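Local coordinates for phosphopantetheine attachment site family protein (Acinetobacter baumannii, PDB 4HKG) that probably serves as a free-standing peptidyl carrier protein, holding substrates on a phosphopantetheine arm in a secondary-metabolite pathway of the non-ribosomal peptide synthetase kind, at residues I14-L17 with V18-M22; A45-V48 with S49-E53; P62-L65 with W66-T70; A75-L78 with V79-Q83. All coordinates share one frame; numbering follows the deposited sequence.

The four contacts follow one another along a single chain whose regular structure is all helix. Contact 1 lies in helix 7-22, contact 2 in helix 42-56, contact 3 spans the short helix 64-67 and the turn after it, and contact 4 lies in helix 71-82. Contacts 1 and 2 have centres about 10 Å apart and touch through Leu-17 and Leu-52. Contacts 1 and 4, about 18 Å apart between centres, still meet through Ile-14 and Leu-78, and Leu-52 joins these two residues. Contact 3 adjoins contact 2 through Pro-62 and contact 4 through Tyr-68. Together they describe the small helical bundle of carrier proteins, three longer helices and one short.

Contact 1: residues I14-L17 with V18-M22; sequences IRTL and VAKEM
The carbonyl oxygen of Ile-14 receives the backbone N-H of Val-18, with 2.9 Å between Ile-14 O and Val-18 N. The bond is close to straight at the hydrogen (168°). The three following steps repeat the pattern, Ala-19 N to Arg-15 O, Lys-20 N to Thr-16 O and Glu-21 N to Leu-17 O, so every carbonyl of residues 14-17 is answered four residues later by an N-H.

Side chains pack against this ladder. Val-18 has CG2 beside its own backbone N, which brings that methyl 3.3 Å from Ile-14 O and 4.1 Å from Ile-14 CG2; the two branched side chains run obliquely past each other, methyl against methyl. On the next turn Lys-20 lays its aliphatic root along the carbonyl of Thr-16, with Lys-20 CG 3.3 Å from Thr-16 O. A sharp bend at chi2 (-89°) then carries the rest of the lysine chain away from that turn. The Thr-16 hydroxyl is engaged backwards along the helix, hydrogen-bonded to the carbonyl of Ala-12. Arg-15, stretched out fully, reaches the carbonyls of Pro-26 and Ile-29 through weak hydrogen bonds.

Ile-14 and Val-18 face inward: Ile-14 meets Leu-74 and Leu-78 of helix 71-82, while Val-18 meets Phe-35 and Leu-40. Leu-17 leans on Leu-52 of helix 42-56. This division between an apolar inner side and a polar outer one is that of an amphipathic helix, here the first helix of the carrier-protein bundle.

Contact 2: residues A45-V48 with S49-E53; sequences ALSV and SGDLE
The carboxylate of Asp-51 presents one face to the carbonyl oxygen of Ser-47, which lies 3.3 Å from Asp-51 CG and equally far, 3.6 Å, from Asp-51 OD1 and Asp-51 OD2; these matched distances place the oxygen over the carboxylate carbon, evenly between the two oxygens. On that same side of the carboxylate plane a water donates to Asp-51 OD2 at 2.7 Å and also bonds to Ser-47 OG at 2.8 Å, closing a bridge between two side chains one helical turn apart. Ser-47 OG points into this bridge because it is anti to the backbone N (chi1 170°).

A second flat group, the peptide carbonyl of Ala-45, is gripped from both faces by one residue. Ser-49 N approaches Ala-45 O from one side at 2.9 Å, and Ser-49 OG from the other at 2.8 Å. A chi1 of 60° sets the hydroxyl between the N and the carbonyl carbon, the crowded position, and this rotation is what lets OG reach Ala-45 O. The hydroxyl of this buried serine thereby spends its proton within its own helix.

On the inner side Val-48 CG1 and Leu-52 CD1 touch at 4.1 Å, the two side chains lying side by side and pointing alike. Leu-52 continues onto Ile-14, Leu-74 and Leu-78. In the carrier-protein fold the start of this second long helix typically bears the serine that takes phosphopantetheine; the stretch here is marked by another serine, folded back onto the carbonyl four residues before it.

Contact 3: residues P62-L65 with W66-T70; sequences PTLL and WDYPT
Thr-63 O accepts two backbone N-H groups, and they reach it very differently. Asp-67 N lies in the carbonyl plane at 3.0 Å from Thr-63 O. Trp-66 N, at 2.9 Å from the same oxygen, stands well above that plane, 68° out of it, and its bond is more bent (137° at the hydrogen). One oxygen thus serves both an i+3 and an i+4 donor. Its neighbour Leu-64 O takes the N-H of Tyr-68 at 2.8 Å.

The same carbonyl oxygen of Thr-63 lies 3.4 Å from the carboxylate carbon, Asp-67 CG. That carboxylate is also tied back by a water, which donates to Asp-67 OD2 at 2.8 Å and bonds to Thr-63 OG1 at 2.7 Å. Such a brief helical turn, residues 64-67, is the short third helix usual in carrier proteins, between the second and last long helices.

Beyond it Tyr-68 leaves helical geometry, and Pro-69 has no N-H to give to Leu-65 O. Its place is taken by a CA-H contact, Pro-69 CA to Leu-65 O at 3.2 Å. Tyr-68 keeps to the side of Leu-64: chi1 of -59° holds the ring beside its backbone N, so that its CE2 lies 3.9 Å from Leu-64 CD2 and Leu-64 O sits at the ring edge. Further on, the hydroxyl of Thr-70 N-caps helix 71-82 by accepting from Ala-73 N.

Contact 4: residues A75-L78 with V79-Q83; sequences AEYL and VSELQ
Glu-81 lays its CG over one face of the Tyr-77 ring, a CH-pi contact with the carbon 3.6 Å from the ring centroid and 23° off the ring normal, displaced toward the rim. Glu-81 CG lies 3.4 Å from Tyr-77 CZ. Beyond CG the carboxylate runs almost parallel to the ring, the two planes only 10° apart, with Glu-81 CD 3.4 Å from Tyr-77 OH.

Two torsions set up this overlap. Tyr-77 has its CG anti to the backbone N (chi1 176°), which swings the ring along the helix toward the next turn, while the bend of Glu-81 at chi2 sends the carboxylate past the rim, alongside the hydroxyl. The backbone holds both residues in step: Glu-81 N bonds to Tyr-77 O at 2.9 Å. On the opposite ring face Tyr-68 stacks, so the phenol is held between an aromatic ring and an aliphatic chain. Leu-64 also touches it.

On a neighbouring side a water donates to Glu-76 OE2 at 2.8 Å and bonds to Ser-80 OG at 2.9 Å, in one of the serine's two conformations. Toward the end of the helix the bonding slackens, Leu-82 N to Leu-78 O being 3.0 Å long but bent.

Further out, Leu-78 packs on Leu-58, and Val-79 and Leu-82 on Trp-10, pinning this helix to helix 7-22. With Ala-75 and Leu-78 buried on its inner side, the stretch is the last helix of the carrier-protein bundle, carrying an i to i+4 CH-pi contact between tyrosine and glutamate.

Contact 1: residues I14-L17 with V18-M22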
# COMPACT_ATOMS: atom_id res chain seq x y z
N ILE A 14 -0.25 -4.88 1.61
CA ILE A 14 0.21 -3.50 1.61
C ILE A 14 0.69 -3.09 3.00
O ILE A 14 1.73 -2.45 3.13
CB ILE A 14 -0.89 -2.55 1.09
CG1 ILE A 14 -1.18 -2.82 -0.39
CG2 ILE A 14 -0.46 -1.10 1.25
CD1 ILE A 14 -2.49 -2.22 -0.87
N ARG A 15 -0.05 -3.47 4.03
CA ARG A 15 0.36 -3.17 5.40
C ARG A 15 1.73 -3.76 5.72
O ARG A 15 2.56 -3.12 6.37
CB ARG A 15 -0.70 -3.66 6.38
CG ARG A 15 -0.52 -3.23 7.82
CD ARG A 15 -1.67 -3.82 8.65
NE ARG A 15 -1.85 -3.17 9.95
CZ ARG A 15 -2.89 -3.40 10.75
NH1 ARG A 15 -3.84 -4.24 10.37
NH2 ARG A 15 -2.99 -2.77 11.91
N THR A 16 1.97 -4.98 5.24
CA THR A 16 3.25 -5.63 5.43
C THR A 16 4.36 -4.86 4.73
O THR A 16 5.43 -4.62 5.30
CB THR A 16 3.21 -7.09 4.92
OG1 THR A 16 2.21 -7.81 5.65
CG2 THR A 16 4.56 -7.76 5.10
N LEU A 17 4.12 -4.47 3.48
CA LEU A 17 5.11 -3.70 2.73
C LEU A 17 5.42 -2.37 3.41
O LEU A 17 6.59 -1.98 3.55
CB LEU A 17 4.63 -3.43 1.31
CG LEU A 17 4.47 -4.63 0.38
CD1 LEU A 17 3.84 -4.18 -0.92
CD2 LEU A 17 5.81 -5.29 0.12
N VAL A 18 4.38 -1.65 3.82
CA VAL A 18 4.55 -0.35 4.45
C VAL A 18 5.31 -0.49 5.77
O VAL A 18 6.26 0.26 6.03
CB VAL A 18 3.18 0.34 4.64
CG1 VAL A 18 3.30 1.55 5.55
CG2 VAL A 18 2.59 0.73 3.28
N ALA A 19 4.92 -1.45 6.60
CA ALA A 19 5.56 -1.66 7.89
C ALA A 19 7.04 -2.00 7.73
O ALA A 19 7.89 -1.50 8.47
CB ALA A 19 4.84 -2.74 8.68
N LYS A 20 7.36 -2.85 6.75
CA LYS A 20 8.75 -3.22 6.51
C LYS A 20 9.57 -2.00 6.09
O LYS A 20 10.71 -1.84 6.54
CB LYS A 20 8.83 -4.32 5.45
CG LYS A 20 8.42 -5.72 5.96
CD LYS A 20 9.59 -6.49 6.55
CE LYS A 20 9.16 -7.89 7.01
NZ LYS A 20 10.34 -8.79 7.18
N GLU A 21 9.01 -1.14 5.25
CA GLU A 21 9.70 0.07 4.83
C GLU A 21 9.86 1.07 5.97
O GLU A 21 10.89 1.74 6.08
CB GLU A 21 8.96 0.73 3.67
CG GLU A 21 9.32 0.15 2.32
CD GLU A 21 10.74 0.49 1.94
OE1 GLU A 21 11.64 -0.36 2.04
OE2 GLU A 21 10.97 1.65 1.53
N MET A 22 8.86 1.16 6.83
CA MET A 22 8.88 2.13 7.93
C MET A 22 9.63 1.60 9.15
O MET A 22 9.86 2.33 10.11
CB MET A 22 7.46 2.56 8.30
CG MET A 22 6.68 3.23 7.16
SD MET A 22 7.54 4.61 6.35
CE MET A 22 7.61 5.79 7.69

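Contact 2: residues A45-V48 with S49-E53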
# COMPACT_ATOMS: atom_id res chain seq x y z
N ALA A 45 7.13 5.41 -1.06
CA ALA A 45 6.04 5.23 -2.01
C ALA A 45 6.53 4.51 -3.27
O ALA A 45 5.83 3.64 -3.81
CB ALA A 45 5.39 6.56 -2.36
N LEU A 46 7.71 4.88 -3.75
CA LEU A 46 8.31 4.20 -4.89
C LEU A 46 8.61 2.72 -4.59
O LEU A 46 8.36 1.83 -5.42
CB LEU A 46 9.56 4.95 -5.34
CG LEU A 46 10.38 4.29 -6.45
CD1 LEU A 46 9.54 4.13 -7.71
CD2 LEU A 46 11.65 5.09 -6.74
N SER A 47 9.15 2.45 -3.41
CA SER A 47 9.41 1.08 -2.98
C SER A 47 8.13 0.24 -2.95
O SER A 47 8.08 -0.86 -3.51
CB SER A 47 10.07 1.07 -1.60
OG SER A 47 10.13 -0.25 -1.06
N VAL A 48 7.11 0.76 -2.29
CA VAL A 48 5.86 0.03 -2.13
C VAL A 48 5.15 -0.20 -3.46
O VAL A 48 4.72 -1.32 -3.76
CB VAL A 48 4.92 0.76 -1.13
CG1 VAL A 48 3.54 0.12 -1.11
CG2 VAL A 48 5.54 0.75 0.26
N SER A 49 5.02 0.85 -4.27
CA SER A 49 4.36 0.69 -5.56
C SER A 49 5.14 -0.26 -6.47
O SER A 49 4.54 -1.08 -7.16
CB SER A 49 4.11 2.05 -6.22
OG SER A 49 5.31 2.77 -6.46
N GLY A 50 6.47 -0.15 -6.47
CA GLY A 50 7.29 -1.03 -7.28
C GLY A 50 7.17 -2.49 -6.86
O GLY A 50 7.12 -3.39 -7.69
N ASP A 51 7.13 -2.71 -5.55
CA ASP A 51 6.95 -4.06 -5.03
C ASP A 51 5.57 -4.61 -5.42
O ASP A 51 5.43 -5.78 -5.79
CB ASP A 51 7.15 -4.10 -3.51
CG ASP A 51 8.62 -4.05 -3.11
OD1 ASP A 51 9.50 -4.14 -4.00
OD2 ASP A 51 8.91 -3.97 -1.90
N LEU A 52 4.55 -3.75 -5.35
CA LEU A 52 3.22 -4.16 -5.78
C LEU A 52 3.19 -4.50 -7.28
O LEU A 52 2.46 -5.40 -7.69
CB LEU A 52 2.18 -3.10 -5.43
CG LEU A 52 1.84 -3.00 -3.94
CD1 LEU A 52 1.00 -1.74 -3.68
CD2 LEU A 52 1.13 -4.25 -3.44
N GLU A 53 3.98 -3.79 -8.09
CA GLU A 53 4.10 -4.16 -9.50
C GLU A 53 4.65 -5.57 -9.64
O GLU A 53 4.16 -6.36 -10.45
CB GLU A 53 4.99 -3.19 -10.27
CG GLU A 53 4.41 -1.79 -10.40
CD GLU A 53 5.29 -0.88 -11.22
OE1 GLU A 53 6.53 -0.98 -11.11
OE2 GLU A 53 4.74 -0.07 -12.00
O HOH W 1 8.05 -2.02 -0.28

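Contact 3: residues P62-L65 with W66-T70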
# COMPACT_ATOMS: atom_id res chain seq x y z
N PRO A 62 3.92 5.70 -8.28
CA PRO A 62 4.05 5.98 -6.85
C PRO A 62 3.01 7.00 -6.35
O PRO A 62 2.65 6.99 -5.17
CB PRO A 62 5.47 6.54 -6.73
CG PRO A 62 6.20 5.95 -7.90
CD PRO A 62 5.18 5.92 -9.00
N THR A 63 2.54 7.85 -7.26
CA THR A 63 1.49 8.82 -6.93
C THR A 63 0.15 8.17 -6.60
O THR A 63 -0.76 8.84 -6.12
CB THR A 63 1.30 9.87 -8.05
OG1 THR A 63 1.24 9.20 -9.31
CG2 THR A 63 2.47 10.86 -8.06
N LEU A 64 0.01 6.86 -6.84
CA LEU A 64 -1.19 6.17 -6.37
C LEU A 64 -1.31 6.25 -4.85
O LEU A 64 -2.42 6.19 -4.31
CB LEU A 64 -1.20 4.71 -6.81
CG LEU A 64 -1.53 4.48 -8.28
CD1 LEU A 64 -1.31 3.02 -8.63
CD2 LEU A 64 -2.96 4.91 -8.63
N LEU A 65 -0.18 6.38 -4.14
CA LEU A 65 -0.24 6.51 -2.68
C LEU A 65 -0.66 7.91 -2.26
O LEU A 65 -0.98 8.13 -1.10
CB LEU A 65 1.07 6.10 -2.01
CG LEU A 65 1.30 4.59 -1.86
CD1 LEU A 65 1.74 3.93 -3.17
CD2 LEU A 65 2.30 4.30 -0.74
N TRP A 66 -0.67 8.86 -3.20
CA TRP A 66 -1.29 10.17 -2.98
C TRP A 66 -2.79 10.09 -3.29
O TRP A 66 -3.63 10.59 -2.53
CB TRP A 66 -0.60 11.23 -3.85
CG TRP A 66 -1.17 12.62 -3.73
CD1 TRP A 66 -2.12 13.19 -4.52
CD2 TRP A 66 -0.78 13.62 -2.78
NE1 TRP A 66 -2.36 14.48 -4.11
CE2 TRP A 66 -1.55 14.77 -3.05
CE3 TRP A 66 0.14 13.66 -1.73
CZ2 TRP A 66 -1.43 15.94 -2.31
CZ3 TRP A 66 0.26 14.82 -0.99
CH2 TRP A 66 -0.52 15.94 -1.28
N ASP A 67 -3.12 9.48 -4.42
CA ASP A 67 -4.50 9.40 -4.90
C ASP A 67 -5.36 8.52 -4.00
O ASP A 67 -6.56 8.76 -3.84
CB ASP A 67 -4.54 8.82 -6.31
CG ASP A 67 -3.83 9.69 -7.32
OD1 ASP A 67 -3.54 10.88 -7.03
OD2 ASP A 67 -3.58 9.18 -8.43
N TYR A 68 -4.74 7.48 -3.44
CA TYR A 68 -5.39 6.51 -2.55
C TYR A 68 -4.53 6.46 -1.30
O TYR A 68 -3.67 5.59 -1.16
CB TYR A 68 -5.49 5.14 -3.24
CG TYR A 68 -6.30 5.23 -4.52
CD1 TYR A 68 -7.68 5.21 -4.47
CD2 TYR A 68 -5.67 5.40 -5.76
CE1 TYR A 68 -8.43 5.32 -5.62
CE2 TYR A 68 -6.43 5.51 -6.92
CZ TYR A 68 -7.80 5.47 -6.83
OH TYR A 68 -8.56 5.59 -7.98
N PRO A 69 -4.75 7.41 -0.39
CA PRO A 69 -3.70 7.75 0.58
C PRO A 69 -3.68 6.97 1.89
O PRO A 69 -3.12 7.44 2.87
CB PRO A 69 -3.96 9.23 0.86
CG PRO A 69 -5.44 9.35 0.73
CD PRO A 69 -5.83 8.41 -0.39
N THR A 70 -4.28 5.79 1.90
CA THR A 70 -4.24 4.92 3.07
C THR A 70 -4.06 3.50 2.56
O THR A 70 -4.28 3.21 1.38
CB THR A 70 -5.55 4.95 3.89
OG1 THR A 70 -6.57 4.27 3.16
CG2 THR A 70 -6.01 6.38 4.20
O HOH W 2 -1.26 8.38 -9.74

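Contact 4: residues A75-L78 with V79-Q83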
# COMPACT_ATOMS: atom_id res chain seq x y z
N ALA A 75 -5.67 -0.67 -1.23
CA ALA A 75 -6.17 -2.03 -1.39
C ALA A 75 -7.44 -2.06 -2.23
O ALA A 75 -7.59 -2.92 -3.11
CB ALA A 75 -6.42 -2.67 -0.04
N GLU A 76 -8.35 -1.12 -1.96
CA GLU A 76 -9.58 -0.99 -2.73
C GLU A 76 -9.27 -0.78 -4.20
O GLU A 76 -9.90 -1.38 -5.08
CB GLU A 76 -10.42 0.17 -2.18
CG GLU A 76 -11.72 0.42 -2.92
CD GLU A 76 -12.87 -0.36 -2.35
OE1 GLU A 76 -12.73 -0.91 -1.24
OE2 GLU A 76 -13.94 -0.42 -3.01
N TYR A 77 -8.29 0.08 -4.48
CA TYR A 77 -7.88 0.35 -5.85
C TYR A 77 -7.36 -0.91 -6.55
O TYR A 77 -7.74 -1.20 -7.68
CB TYR A 77 -6.83 1.47 -5.90
CG TYR A 77 -6.31 1.73 -7.29
CD1 TYR A 77 -7.05 2.44 -8.21
CD2 TYR A 77 -5.06 1.24 -7.68
CE1 TYR A 77 -6.58 2.68 -9.48
CE2 TYR A 77 -4.58 1.48 -8.96
CZ TYR A 77 -5.35 2.19 -9.85
OH TYR A 77 -4.89 2.44 -11.12
N LEU A 78 -6.50 -1.67 -5.86
CA LEU A 78 -5.96 -2.90 -6.44
C LEU A 78 -7.05 -3.89 -6.80
O LEU A 78 -7.02 -4.48 -7.88
CB LEU A 78 -4.95 -3.56 -5.50
CG LEU A 78 -3.66 -2.78 -5.27
CD1 LEU A 78 -2.72 -3.61 -4.43
CD2 LEU A 78 -3.00 -2.42 -6.60
N VAL A 79 -8.01 -4.07 -5.90
CA VAL A 79 -9.13 -4.97 -6.19
C VAL A 79 -9.86 -4.53 -7.46
O VAL A 79 -10.18 -5.36 -8.31
CB VAL A 79 -10.12 -5.07 -5.01
CG1 VAL A 79 -11.38 -5.82 -5.42
CG2 VAL A 79 -9.47 -5.76 -3.83
N SER A 80 -10.10 -3.23 -7.57
CA SER A 80 -10.79 -2.67 -8.73
C SER A 80 -10.02 -2.94 -10.01
O SER A 80 -10.61 -3.29 -11.03
CB SER A 80 -11.01 -1.17 -8.55
OG SER A 80 -11.98 -0.91 -7.56
N GLU A 81 -8.71 -2.78 -9.95
CA GLU A 81 -7.86 -2.94 -11.13
C GLU A 81 -7.77 -4.39 -11.58
O GLU A 81 -7.61 -4.67 -12.76
CB GLU A 81 -6.46 -2.41 -10.87
CG GLU A 81 -6.39 -0.90 -10.77
CD GLU A 81 -6.78 -0.22 -12.06
OE1 GLU A 81 -6.09 -0.42 -13.08
OE2 GLU A 81 -7.79 0.51 -12.07
N LEU A 82 -7.87 -5.31 -10.62
CA LEU A 82 -7.67 -6.72 -10.91
C LEU A 82 -8.98 -7.46 -11.15
O LEU A 82 -8.99 -8.62 -11.55
CB LEU A 82 -6.89 -7.38 -9.76
CG LEU A 82 -5.45 -6.88 -9.64
CD1 LEU A 82 -4.84 -7.25 -8.30
CD2 LEU A 82 -4.59 -7.43 -10.78
N GLN A 83 -10.10 -6.77 -10.90
CA GLN A 83 -11.42 -7.36 -11.12
C GLN A 83 -11.81 -7.33 -12.59
O GLN A 83 -11.01 -7.65 -13.46
CB GLN A 83 -12.47 -6.61 -10.28
O HOH W 3 -13.90 0.20 -5.77